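PDB 6BWE: putative fimbrial associated sortase-like protein from Corynebacterium diphtheriae, which probably acts, through its sortase domain (here with an engineered lid), as a class C cysteine transpeptidase that joins pilin subunits into pili. Local coordinates for residues G59-Y64 with H107-A112; V142-P147 with Y159-I164; D182-I187 with V201-V206. The protein carries 2 engineered substitutions. One frame throughout, in Å; residues are numbered along the deposited sequence. Where two conformers were deposited one is given.

Contact 1 of 3, residues G59-Y64 with H107-A112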
loop_
_atom_site.group_PDB
_atom_site.type_symbol
_atom_site.label_atom_id
_atom_site.label_comp_id
_atom_site.label_asym_id
_atom_site.label_seq_id
_atom_site.Cartn_x
_atom_site.Cartn_y
_atom_site.Cartn_z
ATOM N N GLY A 59 -8.648 7.028 -8.591
ATOM C CA GLY A 59 -9.777 6.495 -7.857
ATOM C C GLY A 59 -9.499 6.280 -6.372
ATOM O O GLY A 59 -10.284 6.679 -5.538
ATOM N N PRO A 60 -8.391 5.603 -6.038
ATOM C CA PRO A 60 -8.143 5.355 -4.603
ATOM C C PRO A 60 -7.906 6.615 -3.800
ATOM O O PRO A 60 -8.347 6.662 -2.647
ATOM C CB PRO A 60 -6.885 4.478 -4.611
ATOM C CG PRO A 60 -7.011 3.721 -5.912
ATOM C CD PRO A 60 -7.528 4.749 -6.877
ATOM N N TYR A 61 -7.197 7.597 -4.371
ATOM C CA TYR A 61 -6.943 8.830 -3.625
ATOM C C TYR A 61 -8.252 9.618 -3.416
ATOM O O TYR A 61 -8.519 10.126 -2.328
ATOM C CB TYR A 61 -5.840 9.699 -4.237
ATOM C CG TYR A 61 -5.265 10.653 -3.228
ATOM C CD1 TYR A 61 -5.820 11.932 -3.045
ATOM C CD2 TYR A 61 -4.195 10.289 -2.417
ATOM C CE1 TYR A 61 -5.313 12.808 -2.120
ATOM C CE2 TYR A 61 -3.676 11.180 -1.488
ATOM C CZ TYR A 61 -4.251 12.435 -1.342
ATOM O OH TYR A 61 -3.731 13.339 -0.438
ATOM N N LEU A 62 -9.094 9.623 -4.437
ATOM C CA LEU A 62 -10.419 10.260 -4.344
ATOM C C LEU A 62 -11.281 9.601 -3.278
ATOM O O LEU A 62 -11.989 10.292 -2.530
ATOM C CB LEU A 62 -11.161 10.214 -5.689
ATOM C CG LEU A 62 -10.554 11.156 -6.711
ATOM C CD1 LEU A 62 -11.180 10.888 -8.081
ATOM C CD2 LEU A 62 -10.683 12.627 -6.256
ATOM N N ASP A 63 -11.232 8.272 -3.208
ATOM C CA ASP A 63 -11.958 7.565 -2.169
ATOM C C ASP A 63 -11.431 7.855 -0.768
ATOM O O ASP A 63 -12.216 8.093 0.156
ATOM C CB ASP A 63 -11.955 6.063 -2.414
ATOM C CG ASP A 63 -12.939 5.351 -1.539
ATOM O OD1 ASP A 63 -14.172 5.418 -1.828
ATOM O OD2 ASP A 63 -12.503 4.737 -0.543
ATOM N N TYR A 64 -10.110 7.873 -0.637
ATOM C CA TYR A 64 -9.445 8.321 0.591
ATOM C C TYR A 64 -9.982 9.661 1.110
ATOM O O TYR A 64 -10.318 9.796 2.276
ATOM C CB TYR A 64 -7.962 8.419 0.329
ATOM C CG TYR A 64 -7.119 9.034 1.370
ATOM C CD1 TYR A 64 -6.904 8.398 2.605
ATOM C CD2 TYR A 64 -6.401 10.194 1.090
ATOM C CE1 TYR A 64 -6.028 8.960 3.530
ATOM C CE2 TYR A 64 -5.541 10.754 1.980
ATOM C CZ TYR A 64 -5.380 10.175 3.218
ATOM O OH TYR A 64 -4.476 10.751 4.092
ATOM N N HIS A 107 -2.010 13.049 7.688
ATOM C CA HIS A 107 -2.088 11.597 7.653
ATOM C C HIS A 107 -1.361 11.116 6.397
ATOM O O HIS A 107 -1.609 11.643 5.311
ATOM C CB HIS A 107 -3.536 11.110 7.680
ATOM C CG HIS A 107 -3.659 9.654 7.402
ATOM N ND1 HIS A 107 -3.932 9.160 6.143
ATOM C CD2 HIS A 107 -3.465 8.579 8.205
ATOM C CE1 HIS A 107 -3.922 7.833 6.193
ATOM N NE2 HIS A 107 -3.611 7.461 7.428
ATOM N N LEU A 108 -0.462 10.137 6.551
ATOM C CA LEU A 108 0.296 9.628 5.423
ATOM C C LEU A 108 -0.524 8.643 4.593
ATOM O O LEU A 108 -0.796 7.518 5.020
ATOM C CB LEU A 108 1.603 9.007 5.910
ATOM C CG LEU A 108 2.728 8.726 4.932
ATOM C CD1 LEU A 108 3.031 9.883 3.986
ATOM C CD2 LEU A 108 3.968 8.354 5.721
ATOM N N TYR A 109 -0.936 9.093 3.415
ATOM C CA TYR A 109 -1.622 8.278 2.458
ATOM C C TYR A 109 -0.820 6.981 2.204
ATOM O O TYR A 109 0.412 7.021 2.027
ATOM C CB TYR A 109 -1.815 9.058 1.133
ATOM C CG TYR A 109 -2.480 8.160 0.106
ATOM C CD1 TYR A 109 -3.812 7.781 0.245
ATOM C CD2 TYR A 109 -1.739 7.636 -0.952
ATOM C CE1 TYR A 109 -4.405 6.910 -0.683
ATOM C CE2 TYR A 109 -2.305 6.780 -1.860
ATOM C CZ TYR A 109 -3.619 6.400 -1.719
ATOM O OH TYR A 109 -4.111 5.529 -2.661
ATOM N N GLY A 110 -1.509 5.857 2.216
ATOM C CA GLY A 110 -0.862 4.548 2.117
ATOM C C GLY A 110 -0.747 3.820 3.437
ATOM O O GLY A 110 -0.233 2.686 3.474
ATOM N N SER A 111 -1.152 4.493 4.519
ATOM C CA SER A 111 -1.303 3.888 5.824
ATOM C C SER A 111 -2.791 3.944 6.167
ATOM O O SER A 111 -3.539 4.724 5.581
ATOM C CB SER A 111 -0.449 4.594 6.887
ATOM O OG SER A 111 -0.911 5.940 7.144
ATOM N N ALA A 112 -3.217 3.095 7.104
ATOM C CA ALA A 112 -4.621 3.032 7.508
ATOM C C ALA A 112 -5.051 4.365 8.133
ATOM O O ALA A 112 -4.258 5.079 8.760
ATOM C CB ALA A 112 -4.849 1.917 8.517
#

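Contact 2 of 3, residues V142-P147 with Y159-I164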
loop_
_atom_site.group_PDB
_atom_site.type_symbol
_atom_site.label_atom_id
_atom_site.label_comp_id
_atom_site.label_asym_id
_atom_site.label_seq_id
_atom_site.Cartn_x
_atom_site.Cartn_y
_atom_site.Cartn_z
ATOM N N VAL A 142 8.288 12.955 24.371
ATOM C CA VAL A 142 7.384 11.882 24.659
ATOM C C VAL A 142 8.252 10.670 25.082
ATOM O O VAL A 142 9.266 10.372 24.461
ATOM C CB VAL A 142 6.535 11.506 23.425
ATOM C CG1 VAL A 142 5.668 10.313 23.710
ATOM C CG2 VAL A 142 5.682 12.686 22.969
ATOM N N LYS A 143 7.839 10.022 26.157
ATOM C CA LYS A 143 8.510 8.829 26.666
ATOM C C LYS A 143 7.675 7.545 26.521
ATOM O O LYS A 143 6.448 7.585 26.340
ATOM C CB LYS A 143 8.820 9.043 28.148
ATOM C CG LYS A 143 9.832 10.156 28.410
ATOM C CD LYS A 143 9.715 10.643 29.855
ATOM C CE LYS A 143 11.049 10.760 30.564
ATOM N NZ LYS A 143 12.031 11.673 29.930
ATOM N N GLU A 144 8.374 6.414 26.645
ATOM C CA GLU A 144 7.783 5.091 26.710
ATOM C C GLU A 144 6.659 5.090 27.752
ATOM O O GLU A 144 6.776 5.715 28.828
ATOM C CB GLU A 144 8.832 4.036 27.110
ATOM C CG GLU A 144 9.994 3.819 26.134
ATOM C CD GLU A 144 9.562 3.262 24.778
ATOM O OE1 GLU A 144 8.399 2.827 24.670
ATOM O OE2 GLU A 144 10.370 3.270 23.805
ATOM N N HIS A 145 5.564 4.429 27.388
ATOM C CA HIS A 145 4.325 4.358 28.183
ATOM C C HIS A 145 3.454 5.613 28.205
ATOM O O HIS A 145 2.361 5.550 28.759
ATOM C CB HIS A 145 4.555 3.885 29.637
ATOM C CG HIS A 145 5.471 2.715 29.742
ATOM N ND1 HIS A 145 5.118 1.454 29.316
ATOM C CD2 HIS A 145 6.737 2.611 30.213
ATOM C CE1 HIS A 145 6.133 0.628 29.503
ATOM N NE2 HIS A 145 7.125 1.306 30.046
ATOM N N ASP A 146 3.883 6.731 27.615
ATOM C CA ASP A 146 3.016 7.920 27.587
ATOM C C ASP A 146 1.741 7.610 26.789
ATOM O O ASP A 146 1.792 6.838 25.842
ATOM C CB ASP A 146 3.727 9.119 26.971
ATOM C CG ASP A 146 4.761 9.771 27.920
ATOM O OD1 ASP A 146 4.947 9.326 29.102
ATOM O OD2 ASP A 146 5.355 10.783 27.462
ATOM N N PRO A 147 0.601 8.192 27.175
ATOM C CA PRO A 147 -0.614 7.968 26.401
ATOM C C PRO A 147 -0.801 8.957 25.238
ATOM O O PRO A 147 -0.368 10.121 25.305
ATOM C CB PRO A 147 -1.707 8.185 27.433
ATOM C CG PRO A 147 -1.155 9.257 28.297
ATOM C CD PRO A 147 0.305 8.937 28.411
ATOM N N TYR A 159 -3.844 5.046 22.868
ATOM C CA TYR A 159 -2.639 4.313 22.517
ATOM C C TYR A 159 -1.597 4.589 23.577
ATOM O O TYR A 159 -1.654 5.628 24.249
ATOM C CB TYR A 159 -2.139 4.766 21.141
ATOM C CG TYR A 159 -3.052 4.280 20.044
ATOM C CD1 TYR A 159 -2.752 3.115 19.344
ATOM C CD2 TYR A 159 -4.242 4.959 19.736
ATOM C CE1 TYR A 159 -3.613 2.618 18.372
ATOM C CE2 TYR A 159 -5.121 4.465 18.764
ATOM C CZ TYR A 159 -4.793 3.302 18.086
ATOM O OH TYR A 159 -5.619 2.763 17.140
ATOM N N GLU A 160 -0.635 3.678 23.707
ATOM C CA GLU A 160 0.457 3.845 24.651
ATOM C C GLU A 160 1.802 3.645 23.945
ATOM O O GLU A 160 1.988 2.656 23.253
ATOM C CB GLU A 160 0.241 2.844 25.801
ATOM C CG GLU A 160 1.454 2.546 26.631
ATOM C CD GLU A 160 1.161 1.581 27.778
ATOM O OE1 GLU A 160 0.020 1.579 28.319
ATOM O OE2 GLU A 160 2.089 0.835 28.130
ATOM N N VAL A 161 2.745 4.559 24.166
ATOM C CA VAL A 161 4.018 4.557 23.449
ATOM C C VAL A 161 4.859 3.356 23.837
ATOM O O VAL A 161 4.996 3.071 25.024
ATOM C CB VAL A 161 4.845 5.844 23.705
ATOM C CG1 VAL A 161 6.208 5.780 23.012
ATOM C CG2 VAL A 161 4.070 7.069 23.217
ATOM N N ASP A 162 5.388 2.661 22.832
ATOM C CA ASP A 162 6.218 1.463 23.067
ATOM C C ASP A 162 7.558 1.457 22.322
ATOM O O ASP A 162 8.356 0.553 22.535
ATOM C CB ASP A 162 5.439 0.168 22.761
ATOM C CG ASP A 162 4.950 0.094 21.317
ATOM O OD1 ASP A 162 5.750 0.233 20.392
ATOM O OD2 ASP A 162 3.745 -0.108 21.111
ATOM N N ALA A 163 7.821 2.450 21.476
ATOM C CA ALA A 163 9.083 2.523 20.742
ATOM C C ALA A 163 9.330 3.941 20.228
ATOM O O ALA A 163 8.412 4.669 19.816
ATOM C CB ALA A 163 9.135 1.518 19.598
ATOM N N ILE A 164 10.595 4.324 20.309
ATOM C CA ILE A 164 11.076 5.647 19.966
ATOM C C ILE A 164 12.357 5.427 19.171
ATOM O O ILE A 164 13.318 4.914 19.718
ATOM C CB ILE A 164 11.337 6.494 21.214
ATOM C CG1 ILE A 164 10.035 6.763 21.961
ATOM C CG2 ILE A 164 11.985 7.828 20.831
ATOM C CD1 ILE A 164 10.215 7.414 23.320
HETATM O O HOH W 1 12.419 2.321 21.706
#

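Contact 3 of 3, residues D182-I187 with V201-V206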
loop_
_atom_site.group_PDB
_atom_site.type_symbol
_atom_site.label_atom_id
_atom_site.label_comp_id
_atom_site.label_asym_id
_atom_site.label_seq_id
_atom_site.Cartn_x
_atom_site.Cartn_y
_atom_site.Cartn_z
ATOM N N ASP A 182 -2.682 -3.406 16.802
ATOM C CA ASP A 182 -3.351 -2.160 16.485
ATOM C C ASP A 182 -2.349 -1.078 16.959
ATOM O O ASP A 182 -2.125 -0.899 18.162
ATOM C CB ASP A 182 -4.695 -2.159 17.221
ATOM C CG ASP A 182 -5.456 -0.873 17.079
ATOM O OD1 ASP A 182 -4.908 0.140 16.612
ATOM O OD2 ASP A 182 -6.637 -0.886 17.453
ATOM N N GLN A 183 -1.679 -0.441 15.990
ATOM C CA GLN A 183 -0.572 0.474 16.272
ATOM C C GLN A 183 -0.762 1.785 15.546
ATOM O O GLN A 183 -1.514 1.844 14.552
ATOM C CB GLN A 183 0.742 -0.094 15.744
ATOM C CG GLN A 183 1.096 -1.473 16.215
ATOM C CD GLN A 183 2.416 -1.918 15.642
ATOM O OE1 GLN A 183 3.435 -1.834 16.325
ATOM N NE2 GLN A 183 2.415 -2.376 14.382
ATOM N N ILE A 184 -0.058 2.806 16.034
ATOM C CA ILE A 184 0.129 4.086 15.321
ATOM C C ILE A 184 1.582 4.533 15.472
ATOM O O ILE A 184 2.234 4.185 16.460
ATOM C CB ILE A 184 -0.756 5.225 15.870
ATOM C CG1 ILE A 184 -0.508 5.486 17.363
ATOM C CG2 ILE A 184 -2.212 4.915 15.608
ATOM C CD1 ILE A 184 -1.119 6.796 17.828
ATOM N N THR A 185 2.061 5.311 14.511
ATOM C CA THR A 185 3.360 5.953 14.571
ATOM C C THR A 185 3.180 7.424 14.250
ATOM O O THR A 185 2.500 7.790 13.286
ATOM C CB THR A 185 4.422 5.276 13.665
ATOM O OG1 THR A 185 4.775 3.988 14.207
ATOM C CG2 THR A 185 5.705 6.115 13.550
ATOM N N LEU A 186 3.786 8.260 15.093
ATOM C CA LEU A 186 3.846 9.691 14.901
ATOM C C LEU A 186 5.243 9.982 14.431
ATOM O O LEU A 186 6.237 9.454 15.007
ATOM C CB LEU A 186 3.603 10.428 16.201
ATOM C CG LEU A 186 2.367 10.008 16.970
ATOM C CD1 LEU A 186 2.242 10.824 18.243
ATOM C CD2 LEU A 186 1.098 10.101 16.134
ATOM N N ILE A 187 5.342 10.786 13.382
ATOM C CA ILE A 187 6.626 11.083 12.723
ATOM C C ILE A 187 6.907 12.578 12.665
ATOM O O ILE A 187 6.011 13.358 12.325
ATOM C CB ILE A 187 6.650 10.549 11.273
ATOM C CG1 ILE A 187 6.591 9.028 11.292
ATOM C CG2 ILE A 187 7.904 11.034 10.530
ATOM C CD1 ILE A 187 6.867 8.382 9.943
ATOM N N VAL A 201 7.698 7.646 16.688
ATOM C CA VAL A 201 7.206 7.328 17.995
ATOM C C VAL A 201 6.033 6.373 17.757
ATOM O O VAL A 201 5.001 6.788 17.195
ATOM C CB VAL A 201 6.737 8.583 18.763
ATOM C CG1 VAL A 201 6.023 8.200 20.065
ATOM C CG2 VAL A 201 7.909 9.469 19.131
ATOM N N ARG A 202 6.217 5.111 18.139
ATOM C CA ARG A 202 5.242 4.068 17.900
ATOM C C ARG A 202 4.466 3.774 19.175
ATOM O O ARG A 202 5.038 3.790 20.304
ATOM C CB ARG A 202 5.952 2.802 17.407
ATOM C CG ARG A 202 5.026 1.761 16.799
ATOM C CD ARG A 202 5.751 0.491 16.377
ATOM N NE ARG A 202 6.189 -0.258 17.576
ATOM C CZ ARG A 202 7.163 -1.166 17.611
ATOM N NH1 ARG A 202 7.836 -1.518 16.517
ATOM N NH2 ARG A 202 7.469 -1.740 18.777
ATOM N N ALA A 203 3.192 3.466 19.011
ATOM C CA ALA A 203 2.309 3.201 20.140
ATOM C C ALA A 203 1.298 2.134 19.799
ATOM O O ALA A 203 0.983 1.977 18.615
ATOM C CB ALA A 203 1.612 4.489 20.539
ATOM N N HIS A 204 0.786 1.412 20.816
ATOM C CA HIS A 204 -0.159 0.335 20.596
ATOM C C HIS A 204 -1.455 0.649 21.323
ATOM O O HIS A 204 -1.457 1.346 22.320
ATOM C CB HIS A 204 0.414 -1.043 21.038
ATOM C CG HIS A 204 0.748 -1.117 22.496
ATOM N ND1 HIS A 204 1.980 -0.740 22.999
ATOM C CD2 HIS A 204 -0.009 -1.455 23.566
ATOM C CE1 HIS A 204 1.963 -0.855 24.319
ATOM N NE2 HIS A 204 0.767 -1.283 24.687
ATOM N N ARG A 205 -2.557 0.110 20.814
ATOM C CA ARG A 205 -3.872 0.358 21.366
ATOM C C ARG A 205 -3.986 -0.232 22.777
ATOM O O ARG A 205 -3.487 -1.315 23.033
ATOM C CB ARG A 205 -4.913 -0.276 20.471
ATOM C CG ARG A 205 -6.358 0.033 20.831
ATOM C CD ARG A 205 -6.815 1.392 20.318
ATOM N NE ARG A 205 -8.246 1.501 20.554
ATOM C CZ ARG A 205 -9.208 0.979 19.783
ATOM N NH1 ARG A 205 -8.952 0.355 18.644
ATOM N NH2 ARG A 205 -10.463 1.140 20.154
ATOM N N VAL A 206 -4.639 0.489 23.672
ATOM C CA VAL A 206 -4.888 0.004 25.023
ATOM C C VAL A 206 -6.310 0.351 25.386
ATOM O O VAL A 206 -6.936 1.205 24.741
ATOM C CB VAL A 206 -3.905 0.611 26.070
ATOM C CG1 VAL A 206 -2.490 0.146 25.802
ATOM C CG2 VAL A 206 -3.977 2.137 26.125
#

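Contact 1 of 3, residues G59-Y64 with H107-A112
An aromatic cluster of Tyr61, Tyr64, His107 and Tyr109 joins the helix 59-66 to the turn that follows strand 105-107. The ring of Tyr109 sits at its middle and uses both a face and an edge. Tyr61 turns its edge to that face in a T-shaped pair, with centroids 4.8 Å apart and planes at 60°. CE2 of Tyr61 comes to 3.6 Å from CG of Tyr109. Tyr109 in turn points its own edge at Tyr64. Its CD1 lies over the centre of the Tyr64 ring, and the planes meet at 66°. With CG opposite the backbone N (chi1 172°), Tyr64 reaches away from its helix to His107. There its OH and His107 ND1 share a hydrogen bond of 2.7 Å, at the edge of the imidazole and near its plane. The other imidazole nitrogen, NE2, donates to Ala112 O at 2.8 Å. Leu108 to Ser111 form a type II turn, and Leu108 O accepts from both N and OG of Ser111. Tyr109 OH bonds to Ser40 O of the second subunit, which places the cluster at the dimer interface. Tyr37 of helix 24-39 packs on Tyr109, while the backbone of His107 pairs with Tyr93 in strand 88-94.

Contact 2 of 3, residues V142-P147 with Y159-I164
Val161 O accepts the backbone N-H of His145 at 2.8 Å, the shortest direct hydrogen bond between 142-147 and 159-164. Val161 N donates in return to Asp146 O at 3.0 Å. The side chain of His145 lies beside that of Glu160 and points the same way. Its ND1 makes a weak bond of 3.3 Å to Glu160 OE2. The carboxylate oxygen meets the ring edge in plane, but the two flat groups are turned 70° apart. Residues 143-146 make a type II turn that leads into strand 147-152, and Pro147 forms an antiparallel non-hydrogen-bonded pair with Glu160. This is where strand 147-152 begins to pair with strand 155-167 in the beta barrel of the sortase fold. Asp146 OD2 takes the N-H of Lys143 from above its carboxylate plane at 2.9 Å, bracing the turn, and also bonds to Thr85 OG1. Under the turn, CG1 of Val142 packs on CG2 of Val161 at 3.6 Å. Lys143 O rests near Val161 CB. A water bridges Glu144 OE2 to Ile164 N, donating to the first and accepting from the second. Asp162 and Ala163 form a classic beta bulge opposite Arg202.

Contact 3 of 3, residues D182-I187 with V201-V206
Asp182 and Arg205 cross at one end of the antiparallel hairpin made by strands 183-187 and 198-206, part of the sortase sheet. Their flat groups are steeply turned, carboxylate against guanidinium at 76°. Even so, OD2 of Asp182 lies at the guanidinium edge and takes NH1 of Arg205 in a salt bridge of 2.9 Å. CB and CG of Arg205 lie beside the carboxylate, and the bend at chi2 (81°) turns the rest of the chain so that NH1 meets OD2. OD2 has a second partner in Gly117 N, and OD1 bonds to Tyr159 OH. On the face with Gln183, Thr185 and His204, Arg202 passes its aliphatic part by Thr185 and Gln183. Thr185 OG1 is 3.4 Å from Arg202 CG, and Gln183 OE1 is 3.3 Å from Arg202 CD. The planes of the Gln183 amide and the Arg202 guanidinium are 44° apart. Arg202 NE makes its salt bridge with Asp162 instead, and Thr185 OG1 bonds to His121. Ile184, Leu186, Val201 and Ala203 share the other face, with Ile148 packing on several of them. Ile184 and Ala203 exchange two backbone bonds, as do Leu186 and Val201. Between the first two residues, CG1 of Ile184 rests 3.9 Å from CB of Ala203.

In the fold
The contacts follow one another along the chain, each closing before the next opens. Contacts 2 and 3 lie 8 Å apart between centres and touch. Strands 155-167 and 198-206 are neighbours in one sheet, so the order 147-152, 155-167, 198-206, 183-187 runs through both. Asp162 OD2 and His204 ND1 probably form a hydrogen bond between them. Contact 1 stands apart, its centre 26 Å from contact 2 and 19 Å from contact 3, and it lies across the centre of the chain from contact 2. Contacts 2 and 3 hold neighbouring strands of the barrel together. Contact 1 ties helix 59-66 to the loop between strands 105-107 and 123-125. All three lie away from the predicted catalytic residues.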